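Side-chain contacts in epoxide hydrolase (Aspergillus niger, PDB 3G02), which probably opens epoxide rings with water to give vicinal diols, here in an enantioselective variant obtained by directed evolution: residues L214-M219 with G373-A378; E237-M242 with R355-T360; W285-L290 with F346-V351; G342-P347 with K386-A391. The protein carries 9 engineered substitutions. One frame throughout, in Å; residues are numbered along the deposited sequence. Where two conformers were deposited one is given.

How the interactions relate
Following the chain from the N terminus, interaction 1 opens first, in the loop after strand 209-214, and closes a long loop at the turn that carries the predicted active-site His375. Within that span, interaction 2 joins helix 233-248 to helix 355-358. Interaction 3 lies inside interaction 2 in turn, bringing the loop after helix 271-284 to the loop after strand 340-345. Interaction 4 starts on the stretch where interaction 3 ends, sharing Phe346 and Pro347, and runs on to helix 382-396, so it crosses interactions 1 and 2. Together they tie the central sheet to the helical insertion and the C-terminal helix.

Interaction 1: L214-M219 with G373-A378; sequences LNFCNM and GGHFAA. Engineered in segment 214-219: Phe216 (natural residue Leu), Asn218 (natural residue Ala). With FMT (formic acid), chain D.
Phe216, an engineered residue (leucine in the natural sequence), brings the CD1-CE1 side of its ring against the edge of the imidazole of His375, in the active-site region of the alpha/beta hydrolase fold. CE1 of Phe216 lies 3.7 Å from CE1 of His375, near the imidazole plane. The two ring planes are at 84°, but the approach is oblique and amounts to neither a stack nor a clean edge-to-face pair. In Phe216, CG is anti to the backbone N (chi1 -174°), which carries the ring across to the histidine loop.

His375 is a predicted active-site residue. Its ND1 is hydrogen-bonded to Asp349, and its side chain also touches Asp193, the predicted nucleophile, an arrangement consistent with the Asp-His-Asp triad of epoxide hydrolases. CD2 of His375 sits over the centre of the Phe376 ring, 3.9 Å above the plane, so aromatic rings meet the imidazole at its CE1 side (Phe216) and at CD2 (Phe376).

A second link runs through Asn215. Its OD1 packs 3.7 Å from CB of Ala377, and a water lies 3.0 Å from OD1 of Asn215 and from O of His375, placed to bridge them, though it has more acceptors in reach than protons to give. The amide is steadied at its other end, where ND2 is hydrogen-bonded to Gln190. Phe376 is the centre of an inverse gamma turn and the N-cap of the helix that follows.

Further along the first loop a formic acid molecule, also bound by NE of Arg200, takes a hydrogen bond through its O1 from N of the engineered Asn218, at 2.9 Å.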
# COMPACT_ATOMS: atom_id res chain seq x y z
N LEU A 214 18.77 0.33 22.36
CA LEU A 214 17.63 0.18 21.44
C LEU A 214 16.39 -0.34 22.15
O LEU A 214 16.48 -1.07 23.13
CB LEU A 214 17.99 -0.80 20.31
CG LEU A 214 19.25 -0.56 19.48
CD1 LEU A 214 19.37 -1.65 18.42
CD2 LEU A 214 19.25 0.82 18.84
N ASN A 215 15.22 0.05 21.65
CA ASN A 215 13.96 -0.57 22.08
C ASN A 215 13.25 -1.28 20.92
O ASN A 215 12.06 -1.57 20.99
CB ASN A 215 13.03 0.42 22.78
CG ASN A 215 12.60 1.56 21.89
OD1 ASN A 215 11.51 1.53 21.31
ND2 ASN A 215 13.44 2.57 21.77
N PHE A 216 14.01 -1.58 19.86
CA PHE A 216 13.49 -2.22 18.67
C PHE A 216 14.63 -2.89 17.93
O PHE A 216 15.70 -2.29 17.78
CB PHE A 216 12.84 -1.16 17.77
CG PHE A 216 12.12 -1.72 16.58
CD1 PHE A 216 10.76 -2.04 16.65
CD2 PHE A 216 12.79 -1.90 15.37
CE1 PHE A 216 10.09 -2.55 15.54
CE2 PHE A 216 12.12 -2.42 14.26
CZ PHE A 216 10.77 -2.73 14.34
N CYS A 217 14.41 -4.12 17.48
CA CYS A 217 15.38 -4.82 16.63
C CYS A 217 14.67 -5.50 15.48
O CYS A 217 13.74 -6.27 15.68
CB CYS A 217 16.20 -5.84 17.44
SG CYS A 217 17.48 -6.66 16.45
N ASN A 218 15.13 -5.20 14.26
CA ASN A 218 14.48 -5.61 13.01
C ASN A 218 14.97 -6.96 12.47
O ASN A 218 14.60 -7.37 11.37
CB ASN A 218 14.69 -4.51 11.96
CG ASN A 218 13.71 -4.59 10.80
OD1 ASN A 218 14.05 -4.30 9.66
ND2 ASN A 218 12.47 -4.98 11.10
N MET A 219 15.77 -7.66 13.27
CA MET A 219 16.39 -8.93 12.85
C MET A 219 15.39 -10.05 12.56
O MET A 219 14.27 -10.05 13.08
CB MET A 219 17.37 -9.41 13.93
CG MET A 219 16.67 -9.98 15.17
SD MET A 219 17.79 -10.52 16.47
CE MET A 219 18.54 -11.96 15.70
N GLY A 373 3.14 -2.07 27.25
CA GLY A 373 3.67 -1.12 26.28
C GLY A 373 3.80 -1.71 24.89
O GLY A 373 4.17 -2.87 24.73
N GLY A 374 3.50 -0.89 23.89
CA GLY A 374 3.60 -1.29 22.50
C GLY A 374 4.79 -0.67 21.79
O GLY A 374 5.84 -0.43 22.38
N HIS A 375 4.59 -0.39 20.50
CA HIS A 375 5.68 0.05 19.64
C HIS A 375 6.19 1.46 19.92
O HIS A 375 7.39 1.72 19.82
CB HIS A 375 5.23 -0.04 18.18
CG HIS A 375 6.24 0.50 17.22
ND1 HIS A 375 7.41 -0.16 16.92
CD2 HIS A 375 6.25 1.65 16.51
CE1 HIS A 375 8.10 0.56 16.05
NE2 HIS A 375 7.42 1.66 15.78
N PHE A 376 5.28 2.38 20.24
CA PHE A 376 5.65 3.77 20.44
C PHE A 376 6.11 3.99 21.89
O PHE A 376 5.48 4.73 22.65
CB PHE A 376 4.47 4.69 20.08
CG PHE A 376 4.10 4.65 18.61
CD1 PHE A 376 4.81 5.41 17.69
CD2 PHE A 376 3.04 3.87 18.17
CE1 PHE A 376 4.47 5.37 16.33
CE2 PHE A 376 2.69 3.84 16.82
CZ PHE A 376 3.41 4.59 15.90
N ALA A 377 7.21 3.34 22.25
CA ALA A 377 7.67 3.29 23.64
C ALA A 377 7.84 4.65 24.30
O ALA A 377 7.43 4.83 25.44
CB ALA A 377 8.96 2.49 23.74
N ALA A 378 8.43 5.60 23.59
CA ALA A 378 8.63 6.95 24.13
C ALA A 378 7.30 7.65 24.44
O ALA A 378 7.23 8.42 25.40
CB ALA A 378 9.49 7.79 23.20
C FMT D . 18.15 -2.77 14.45
O1 FMT D . 16.97 -2.92 14.14
O2 FMT D . 18.87 -3.68 14.86
O HOH W 1 9.90 3.25 19.44

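Interaction 2: E237-M242 with R355-T360; sequences EGIARM and RSWIAT
The indole of Trp357 is the flat group that carries this contact, and Ile239 covers one of its faces. CD1 of Ile239 stands over the six-membered ring, 3.9 Å from the centroid and 28° off the normal, which makes a CH-pi contact. The methyl is displaced toward one side of that ring: its nearest atom is CZ3 of Trp357, at 3.5 Å from CD1 of Ile239. In one of its two conformers, CE of Met242 comes obliquely and more loosely to the same CZ3. At the pyrrole edge, NE1 of Trp357 is hydrogen-bonded to O of Pro226, which helps set how the indole is turned.

Ile239 and Trp357 reach toward each other from opposite directions. In the isoleucine, CG1 lies beside the backbone N (chi1 -60°), sending the longer branch, and CD1 with it, out from helix 233-248.

Behind the tryptophan, O of Trp357 takes two bonds, one from N of Thr360 and one from OG1 of Thr360, the latter 2.7 Å long and in the carbonyl plane.

The two segments thus meet through hydrocarbon and aromatic surface, with the thioether methyl of Met242 at its margin. At this point helix 233-248 meets helix 355-358 through dispersion and CH-pi attraction, which set no fixed direction as a hydrogen bond would, while the one polar atom of the indole is satisfied by the loop containing Pro226.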
# COMPACT_ATOMS: atom_id res chain seq x y z
N GLU A 237 5.38 -16.93 21.79
CA GLU A 237 4.23 -16.07 21.51
C GLU A 237 4.70 -14.80 20.80
O GLU A 237 4.06 -14.35 19.84
CB GLU A 237 3.47 -15.71 22.79
CG GLU A 237 2.65 -16.86 23.36
CD GLU A 237 2.05 -16.55 24.72
OE1 GLU A 237 2.37 -15.49 25.32
OE2 GLU A 237 1.24 -17.37 25.20
N GLY A 238 5.83 -14.25 21.25
CA GLY A 238 6.44 -13.07 20.65
C GLY A 238 6.82 -13.31 19.20
O GLY A 238 6.58 -12.46 18.33
N ILE A 239 7.42 -14.48 18.93
CA ILE A 239 7.76 -14.86 17.56
C ILE A 239 6.51 -15.01 16.69
O ILE A 239 6.51 -14.61 15.53
CB ILE A 239 8.62 -16.17 17.53
CG1 ILE A 239 9.94 -15.96 18.30
CG2 ILE A 239 8.88 -16.63 16.09
CD1 ILE A 239 10.77 -14.77 17.86
N ALA A 240 5.44 -15.56 17.27
CA ALA A 240 4.16 -15.68 16.57
C ALA A 240 3.61 -14.31 16.17
O ALA A 240 3.14 -14.13 15.04
CB ALA A 240 3.15 -16.42 17.43
N ARG A 241 3.69 -13.34 17.08
CA ARG A 241 3.26 -11.97 16.78
C ARG A 241 4.14 -11.36 15.69
O ARG A 241 3.64 -10.66 14.80
CB ARG A 241 3.23 -11.10 18.05
CG ARG A 241 2.23 -11.59 19.10
CD ARG A 241 1.98 -10.57 20.20
NE ARG A 241 3.19 -10.22 20.94
CZ ARG A 241 3.68 -10.93 21.96
NH1 ARG A 241 3.06 -12.03 22.38
NH2 ARG A 241 4.79 -10.53 22.58
N MET A 242 5.45 -11.54 15.82
CA MET A 242 6.42 -11.00 14.86
C MET A 242 6.11 -11.51 13.45
O MET A 242 6.11 -10.75 12.48
CB MET A 242 7.84 -11.41 15.26
CG MET A 242 8.88 -11.18 14.18
SD MET A 242 10.36 -12.15 14.48
CE MET A 242 9.83 -13.76 13.91
N ARG A 355 15.52 -11.98 24.00
CA ARG A 355 16.86 -11.62 24.45
C ARG A 355 17.96 -12.46 23.80
O ARG A 355 18.97 -11.92 23.34
CB ARG A 355 16.96 -11.72 25.98
CG ARG A 355 18.33 -11.36 26.54
CD ARG A 355 18.37 -11.40 28.05
NE ARG A 355 19.69 -11.02 28.55
CZ ARG A 355 19.94 -10.59 29.78
NH1 ARG A 355 18.97 -10.48 30.67
NH2 ARG A 355 21.19 -10.26 30.12
N SER A 356 17.77 -13.78 23.75
CA SER A 356 18.79 -14.70 23.22
C SER A 356 19.06 -14.49 21.72
O SER A 356 20.13 -14.87 21.22
CB SER A 356 18.41 -16.15 23.50
OG SER A 356 17.22 -16.51 22.83
N TRP A 357 18.11 -13.90 21.01
CA TRP A 357 18.29 -13.56 19.61
C TRP A 357 19.01 -12.21 19.49
O TRP A 357 19.97 -12.08 18.74
CB TRP A 357 16.95 -13.50 18.89
CG TRP A 357 16.38 -14.84 18.52
CD1 TRP A 357 16.70 -16.06 19.05
CD2 TRP A 357 15.35 -15.09 17.56
NE1 TRP A 357 15.95 -17.05 18.46
CE2 TRP A 357 15.11 -16.48 17.54
CE3 TRP A 357 14.61 -14.27 16.69
CZ2 TRP A 357 14.16 -17.07 16.70
CZ3 TRP A 357 13.67 -14.86 15.85
CH2 TRP A 357 13.45 -16.25 15.87
N ILE A 358 18.54 -11.23 20.25
CA ILE A 358 19.14 -9.90 20.27
C ILE A 358 20.62 -9.97 20.69
O ILE A 358 21.46 -9.24 20.16
CB ILE A 358 18.34 -8.94 21.19
CG1 ILE A 358 16.92 -8.77 20.65
CG2 ILE A 358 19.03 -7.58 21.32
CD1 ILE A 358 15.91 -8.29 21.66
N ALA A 359 20.92 -10.87 21.63
CA ALA A 359 22.28 -11.07 22.13
C ALA A 359 23.28 -11.50 21.04
O ALA A 359 24.48 -11.26 21.18
CB ALA A 359 22.28 -12.07 23.27
N THR A 360 22.79 -12.11 19.97
CA THR A 360 23.65 -12.55 18.87
C THR A 360 24.08 -11.39 17.97
O THR A 360 24.94 -11.55 17.10
CB THR A 360 22.97 -13.62 17.97
OG1 THR A 360 21.92 -13.02 17.21
CG2 THR A 360 22.42 -14.77 18.80

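Interaction 3: W285-L290 with F346-V351; sequences WVDKPL and FPKDLV. Engineered in segment 346-351: Val351 (natural residue Cys).
Leu350 lays its two methyls over one face of the Trp285 indole, beside the predicted active-site His375 of the alpha/beta hydrolase fold. CD2 of Leu350 sits almost straight above the five-membered ring, 3.3 Å from its centroid and 10° off the normal, a tight CH-pi contact. CD1 of Leu350 covers the six-membered ring more loosely, 4.0 Å from CE2 of Trp285.

A second, polar contact lies nearer the surface. NZ of Lys348 forms a salt bridge with OD1 of Asp287 at 2.9 Å, coming from above the carboxylate plane, 48° out of it. The lysine is extended beyond CG, and its CD also packs against the carboxylate, 3.5 Å from CG of Asp287.

Further out, each partner is positioned by others. OD2 of Asp287 accepts the N-H of Gly373, so both carboxylate oxygens are engaged. The indole of Trp285 meets the ring of His375 edge-to-face. Lys348 lies within a type I beta turn from Phe346 to Asp349, and Leu350 follows directly after it. OD1 of Asp349, which is also hydrogen-bonded to ND1 of His375, takes the N-H of Leu350 at an N-to-OD1 distance of 2.7 Å, helping to hold the carboxylate in place.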
# COMPACT_ATOMS: atom_id res chain seq x y z
N TRP A 285 -0.55 -0.41 16.62
CA TRP A 285 0.81 -0.65 17.10
C TRP A 285 1.03 -0.38 18.58
O TRP A 285 2.08 -0.70 19.12
CB TRP A 285 1.78 0.19 16.28
CG TRP A 285 1.98 -0.28 14.88
CD1 TRP A 285 1.33 -1.31 14.24
CD2 TRP A 285 2.88 0.28 13.92
NE1 TRP A 285 1.80 -1.44 12.95
CE2 TRP A 285 2.75 -0.47 12.73
CE3 TRP A 285 3.80 1.33 13.96
CZ2 TRP A 285 3.50 -0.19 11.58
CZ3 TRP A 285 4.55 1.61 12.83
CH2 TRP A 285 4.39 0.86 11.65
N VAL A 286 0.03 0.21 19.23
CA VAL A 286 0.12 0.56 20.65
C VAL A 286 -0.46 -0.54 21.53
O VAL A 286 -1.20 -1.41 21.06
CB VAL A 286 -0.58 1.91 20.96
CG1 VAL A 286 0.10 3.05 20.23
CG2 VAL A 286 -2.07 1.85 20.63
N ASP A 287 -0.12 -0.48 22.82
CA ASP A 287 -0.77 -1.32 23.82
C ASP A 287 -2.09 -0.66 24.21
O ASP A 287 -3.15 -1.07 23.72
CB ASP A 287 0.16 -1.51 25.03
CG ASP A 287 -0.43 -2.42 26.09
OD1 ASP A 287 -1.55 -2.94 25.91
OD2 ASP A 287 0.26 -2.60 27.12
N LYS A 288 -2.03 0.37 25.05
CA LYS A 288 -3.22 1.14 25.41
C LYS A 288 -3.48 2.19 24.33
O LYS A 288 -2.54 2.82 23.84
CB LYS A 288 -3.05 1.81 26.78
CG LYS A 288 -2.74 0.84 27.93
CD LYS A 288 -3.98 0.08 28.40
CE LYS A 288 -3.62 -0.97 29.45
NZ LYS A 288 -3.02 -0.37 30.69
N PRO A 289 -4.76 2.37 23.94
CA PRO A 289 -5.07 3.34 22.88
C PRO A 289 -4.59 4.75 23.21
O PRO A 289 -4.67 5.19 24.36
CB PRO A 289 -6.60 3.30 22.80
CG PRO A 289 -6.97 1.96 23.34
CD PRO A 289 -5.98 1.70 24.43
N LEU A 290 -4.08 5.44 22.20
CA LEU A 290 -3.71 6.83 22.34
C LEU A 290 -4.94 7.72 22.27
O LEU A 290 -5.95 7.34 21.67
CB LEU A 290 -2.73 7.23 21.23
CG LEU A 290 -1.34 6.59 21.24
CD1 LEU A 290 -0.68 6.79 19.89
CD2 LEU A 290 -0.47 7.14 22.37
N PHE A 346 9.58 -4.29 24.92
CA PHE A 346 8.16 -4.06 25.17
C PHE A 346 7.35 -5.11 24.41
O PHE A 346 7.59 -5.33 23.22
CB PHE A 346 7.78 -2.63 24.78
CG PHE A 346 8.47 -1.58 25.60
CD1 PHE A 346 7.95 -1.18 26.83
CD2 PHE A 346 9.67 -1.02 25.18
CE1 PHE A 346 8.59 -0.23 27.61
CE2 PHE A 346 10.33 -0.06 25.95
CZ PHE A 346 9.78 0.34 27.16
N PRO A 347 6.40 -5.78 25.09
CA PRO A 347 5.82 -7.01 24.57
C PRO A 347 4.89 -6.83 23.37
O PRO A 347 4.76 -7.76 22.56
CB PRO A 347 5.03 -7.56 25.76
CG PRO A 347 4.68 -6.37 26.56
CD PRO A 347 5.83 -5.41 26.40
N LYS A 348 4.27 -5.66 23.25
CA LYS A 348 3.34 -5.40 22.16
C LYS A 348 3.98 -4.60 21.04
O LYS A 348 3.30 -4.00 20.20
CB LYS A 348 2.05 -4.74 22.67
CG LYS A 348 1.21 -5.70 23.50
CD LYS A 348 -0.15 -5.14 23.83
CE LYS A 348 -0.91 -6.10 24.73
NZ LYS A 348 -2.27 -5.60 25.08
N ASP A 349 5.31 -4.60 21.01
CA ASP A 349 6.04 -4.05 19.88
C ASP A 349 5.81 -4.93 18.65
O ASP A 349 5.23 -6.02 18.76
CB ASP A 349 7.53 -3.94 20.21
CG ASP A 349 8.20 -2.78 19.50
OD1 ASP A 349 7.73 -2.35 18.42
OD2 ASP A 349 9.22 -2.29 20.01
N LEU A 350 6.25 -4.46 17.49
CA LEU A 350 5.90 -5.08 16.21
C LEU A 350 6.53 -6.45 15.99
O LEU A 350 5.88 -7.37 15.50
CB LEU A 350 6.28 -4.16 15.04
CG LEU A 350 5.80 -2.71 15.15
CD1 LEU A 350 6.27 -1.90 13.95
CD2 LEU A 350 4.29 -2.66 15.29
N VAL A 351 7.80 -6.57 16.36
CA VAL A 351 8.58 -7.76 16.04
C VAL A 351 9.37 -8.17 17.29
O VAL A 351 10.59 -8.01 17.35
CB VAL A 351 9.48 -7.53 14.80
CG1 VAL A 351 8.63 -7.52 13.53
CG2 VAL A 351 10.25 -6.21 14.91

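Interaction 4: G342-P347 with K386-A391; sequences GFSFFP and KTDLTA
Strand 340-345 passes beside helix 382-396, and the backbones come closest at Ser344 and Asp388, whose CA atoms are 7.0 Å apart. The strand is extended here, and the helix runs regularly through the whole of residues 386-391. Both residues direct their side chains toward the other segment, and across the gap they are the pair that touches.

OG of Ser344 donates to OD2 of Asp388 at 2.7 Å, and OD2 receives it on its anti lone pair, away from the other carboxylate oxygen. In Ser344 the hydroxyl stands beside the backbone N (chi1 -69°), facing the helix. The pair is close-set: OG of Ser344 is also 3.2 Å from CB of Asp388.

The bond belongs to a buried polar chain. OD2 of Asp388 has a second partner in NE2 of His370, and OG of Ser344 has one in NE2 of His213. With Ser344 and His370 both at OD2, a negative carboxylate would probably be stabilised.

Within the helix, O of Lys386 is doubly held, by N and OG1 of Thr390 from opposite faces of its plane, the hydroxyl at 2.9 Å.

Gly342 and Ser344 each make a backbone bond to Leu214 of strand 209-214, and on the other side Phe343 pairs with strand 362-369. Along the helix, Lys386 turns to helix 126-135, making a salt bridge to Glu135 and a cation-pi contact with Phe132, so helix 382-396 is joined both to the sheet and to a neighbouring helix.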
# COMPACT_ATOMS: atom_id res chain seq x y z
N GLY A 342 22.60 -2.06 24.73
CA GLY A 342 21.49 -2.24 25.67
C GLY A 342 20.17 -2.34 24.94
O GLY A 342 20.02 -1.81 23.84
N PHE A 343 19.22 -3.04 25.55
CA PHE A 343 17.91 -3.23 24.95
C PHE A 343 16.77 -3.13 25.95
O PHE A 343 16.85 -3.67 27.06
CB PHE A 343 17.85 -4.58 24.22
CG PHE A 343 16.75 -4.65 23.19
CD1 PHE A 343 16.97 -4.20 21.89
CD2 PHE A 343 15.49 -5.14 23.53
CE1 PHE A 343 15.95 -4.26 20.94
CE2 PHE A 343 14.47 -5.19 22.59
CZ PHE A 343 14.71 -4.75 21.30
N SER A 344 15.71 -2.43 25.54
CA SER A 344 14.46 -2.39 26.29
C SER A 344 13.36 -3.08 25.49
O SER A 344 13.03 -2.65 24.38
CB SER A 344 14.06 -0.95 26.61
OG SER A 344 14.94 -0.36 27.54
N PHE A 345 12.81 -4.14 26.07
CA PHE A 345 11.83 -5.00 25.43
C PHE A 345 10.43 -4.63 25.88
O PHE A 345 10.14 -4.65 27.08
CB PHE A 345 12.13 -6.47 25.77
CG PHE A 345 11.17 -7.46 25.17
CD1 PHE A 345 11.50 -8.15 24.00
CD2 PHE A 345 9.94 -7.71 25.78
CE1 PHE A 345 10.62 -9.08 23.45
CE2 PHE A 345 9.05 -8.64 25.23
CZ PHE A 345 9.39 -9.32 24.06
N PHE A 346 9.58 -4.29 24.92
CA PHE A 346 8.16 -4.06 25.17
C PHE A 346 7.35 -5.11 24.41
O PHE A 346 7.59 -5.33 23.22
CB PHE A 346 7.78 -2.63 24.78
CG PHE A 346 8.47 -1.58 25.60
CD1 PHE A 346 7.95 -1.18 26.83
CD2 PHE A 346 9.67 -1.02 25.18
CE1 PHE A 346 8.59 -0.23 27.61
CE2 PHE A 346 10.33 -0.06 25.95
CZ PHE A 346 9.78 0.34 27.16
N PRO A 347 6.40 -5.78 25.09
CA PRO A 347 5.82 -7.01 24.57
C PRO A 347 4.89 -6.83 23.37
O PRO A 347 4.76 -7.76 22.56
CB PRO A 347 5.03 -7.56 25.76
CG PRO A 347 4.68 -6.37 26.56
CD PRO A 347 5.83 -5.41 26.40
N LYS A 386 12.82 6.10 29.80
CA LYS A 386 13.74 7.04 30.44
C LYS A 386 14.57 6.36 31.53
O LYS A 386 15.79 6.53 31.59
CB LYS A 386 12.98 8.23 31.03
CG LYS A 386 13.84 9.17 31.86
CD LYS A 386 13.07 10.40 32.26
CE LYS A 386 13.78 11.15 33.37
NZ LYS A 386 13.80 10.36 34.63
N THR A 387 13.90 5.59 32.39
CA THR A 387 14.57 4.90 33.48
C THR A 387 15.59 3.89 32.96
O THR A 387 16.71 3.81 33.48
CB THR A 387 13.54 4.22 34.42
OG1 THR A 387 12.76 5.24 35.05
CG2 THR A 387 14.22 3.37 35.49
N ASP A 388 15.21 3.13 31.93
CA ASP A 388 16.12 2.17 31.30
C ASP A 388 17.33 2.86 30.70
O ASP A 388 18.46 2.42 30.90
CB ASP A 388 15.40 1.37 30.22
CG ASP A 388 14.42 0.36 30.78
OD1 ASP A 388 14.23 0.31 32.01
OD2 ASP A 388 13.82 -0.37 29.96
N LEU A 389 17.10 3.94 29.95
CA LEU A 389 18.19 4.68 29.32
C LEU A 389 19.17 5.20 30.37
O LEU A 389 20.38 5.05 30.22
CB LEU A 389 17.68 5.84 28.46
CG LEU A 389 18.73 6.76 27.83
CD1 LEU A 389 19.64 6.01 26.84
CD2 LEU A 389 18.08 7.96 27.15
N THR A 390 18.62 5.81 31.43
CA THR A 390 19.44 6.36 32.51
C THR A 390 20.29 5.27 33.16
O THR A 390 21.49 5.46 33.36
CB THR A 390 18.56 7.05 33.57
OG1 THR A 390 17.82 8.11 32.96
CG2 THR A 390 19.42 7.63 34.68
N ALA A 391 19.67 4.13 33.47
CA ALA A 391 20.39 2.99 34.05
C ALA A 391 21.48 2.48 33.11
O ALA A 391 22.58 2.13 33.56
CB ALA A 391 19.42 1.88 34.41